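Local coordinates for protein tricorn protease (Thermoplasma acidophilum, PDB 1K32) that acts as a serine protease with two beta-propellers and gated substrate access, probably cutting peptides released by the proteasome into shorter products, at residues Phe392-Asn397 and Arg433-Gly438. Sequence-based numbering, arbitrary orientation.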
# COMPACT_ATOMS: atom_id res chain seq x y z
N PHE A 392 -15.54 -45.00 11.98
CA PHE A 392 -15.32 -45.29 13.39
C PHE A 392 -14.89 -44.06 14.17
O PHE A 392 -14.40 -43.09 13.62
CB PHE A 392 -14.27 -46.40 13.56
CG PHE A 392 -12.88 -46.01 13.10
CD1 PHE A 392 -12.44 -46.36 11.82
CD2 PHE A 392 -12.03 -45.29 13.93
CE1 PHE A 392 -11.17 -45.99 11.38
CE2 PHE A 392 -10.75 -44.92 13.50
CZ PHE A 392 -10.32 -45.27 12.22
N ALA A 393 -15.09 -44.13 15.48
CA ALA A 393 -14.69 -43.06 16.36
C ALA A 393 -13.59 -43.62 17.24
O ALA A 393 -13.46 -44.84 17.38
CB ALA A 393 -15.87 -42.62 17.22
N VAL A 394 -12.79 -42.72 17.81
CA VAL A 394 -11.73 -43.07 18.75
C VAL A 394 -12.14 -42.40 20.06
O VAL A 394 -12.49 -41.22 20.09
CB VAL A 394 -10.36 -42.56 18.29
CG1 VAL A 394 -9.31 -42.89 19.34
CG2 VAL A 394 -10.00 -43.19 16.95
N VAL A 395 -12.09 -43.17 21.15
CA VAL A 395 -12.50 -42.70 22.47
C VAL A 395 -11.46 -43.00 23.54
O VAL A 395 -10.72 -43.99 23.44
CB VAL A 395 -13.85 -43.38 22.88
CG1 VAL A 395 -14.18 -43.09 24.33
CG2 VAL A 395 -14.97 -42.89 21.98
N ALA A 396 -11.40 -42.15 24.56
CA ALA A 396 -10.49 -42.33 25.68
C ALA A 396 -11.29 -42.17 26.97
O ALA A 396 -12.06 -41.21 27.11
CB ALA A 396 -9.36 -41.31 25.63
N ASN A 397 -11.12 -43.08 27.92
CA ASN A 397 -11.86 -43.00 29.17
C ASN A 397 -10.94 -42.95 30.39
O ASN A 397 -9.72 -43.01 30.26
CB ASN A 397 -12.85 -44.18 29.28
CG ASN A 397 -12.17 -45.54 29.14
OD1 ASN A 397 -12.80 -46.53 28.74
ND2 ASN A 397 -10.89 -45.59 29.48
N ARG A 433 -6.30 -45.52 8.24
CA ARG A 433 -5.53 -46.72 8.54
C ARG A 433 -4.75 -46.74 9.86
O ARG A 433 -4.61 -47.80 10.48
CB ARG A 433 -4.59 -47.03 7.38
CG ARG A 433 -3.68 -48.21 7.66
CD ARG A 433 -3.14 -48.82 6.39
NE ARG A 433 -2.16 -49.85 6.69
CZ ARG A 433 -1.51 -50.56 5.77
NH1 ARG A 433 -0.63 -51.48 6.14
NH2 ARG A 433 -1.75 -50.35 4.49
N PHE A 434 -4.23 -45.59 10.28
CA PHE A 434 -3.45 -45.53 11.51
C PHE A 434 -4.01 -44.58 12.56
O PHE A 434 -4.67 -43.58 12.25
CB PHE A 434 -2.00 -45.09 11.21
CG PHE A 434 -1.39 -45.74 10.01
CD1 PHE A 434 -1.40 -45.10 8.78
CD2 PHE A 434 -0.80 -47.00 10.10
CE1 PHE A 434 -0.82 -45.70 7.66
CE2 PHE A 434 -0.22 -47.60 8.98
CZ PHE A 434 -0.23 -46.95 7.77
N ILE A 435 -3.72 -44.90 13.81
CA ILE A 435 -4.14 -44.08 14.94
C ILE A 435 -2.86 -43.87 15.75
O ILE A 435 -2.27 -44.83 16.25
CB ILE A 435 -5.22 -44.80 15.79
CG1 ILE A 435 -6.43 -45.14 14.90
CG2 ILE A 435 -5.66 -43.91 16.96
CD1 ILE A 435 -7.55 -45.89 15.61
N ALA A 436 -2.42 -42.63 15.85
CA ALA A 436 -1.21 -42.32 16.61
C ALA A 436 -1.67 -41.64 17.89
O ALA A 436 -2.56 -40.79 17.86
CB ALA A 436 -0.30 -41.39 15.81
N TYR A 437 -1.05 -42.00 19.01
CA TYR A 437 -1.44 -41.43 20.29
C TYR A 437 -0.30 -41.41 21.31
O TYR A 437 0.60 -42.25 21.27
CB TYR A 437 -2.61 -42.24 20.86
CG TYR A 437 -2.34 -43.73 20.94
CD1 TYR A 437 -1.86 -44.31 22.11
CD2 TYR A 437 -2.54 -44.55 19.83
CE1 TYR A 437 -1.59 -45.69 22.18
CE2 TYR A 437 -2.28 -45.93 19.88
CZ TYR A 437 -1.80 -46.49 21.06
OH TYR A 437 -1.49 -47.84 21.09
N GLY A 438 -0.34 -40.41 22.20
CA GLY A 438 0.65 -40.30 23.26
C GLY A 438 0.32 -41.33 24.33
O GLY A 438 -0.80 -41.35 24.88
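I435 meets F392 and V394 through one methyl group. Its CD1 lies 3.9 Å from V394 CG2, tip to tip, and 4.0 Å from F392 CE2, oblique to the ring. Both I435 torsions shape this reach: CG1 stands opposite the carbonyl carbon (chi1 -57°), and the chain runs out extended to CD1 (chi2 178°). On the other strand, V394 CG2 sits in the plane of the F392 ring, at its edge, 3.9 Å from F392 CE2. The ring and the methyl thus offer one apolar surface to CD1. F392, V394 and I435 are all buried. I428 and F426 of strand 426-428, and T404 and I402 of strand 401-406, fill in around them.

The contact is small: 124 Å² is buried between the two segments, nearly all of it on F392, V394 and I435. The backbones stay apart, 8.6 Å between V394 CA and I435 CA, and the link is purely side-chain packing. Toward R433 the contact loosens, and F392 CA and R433 CA are 11.0 Å apart. R433 is partly exposed, and its side chain leaves the backbone away from 392-397. Its CG lies 3.6 Å above the plane of the F434 ring, over its centre, and its guanidinium forms salt bridges with D458 and E460. Farther along, the OH of Y437 is hydrogen-bonded to E416 on strand 412-417.

Each segment lies on the second strand of a four-stranded antiparallel sheet, strands 392-397 and 434-441. The two strands run in the same direction. Such apolar packing between consecutive blades is characteristic of a beta-propeller, here the seven-bladed one of tricorn.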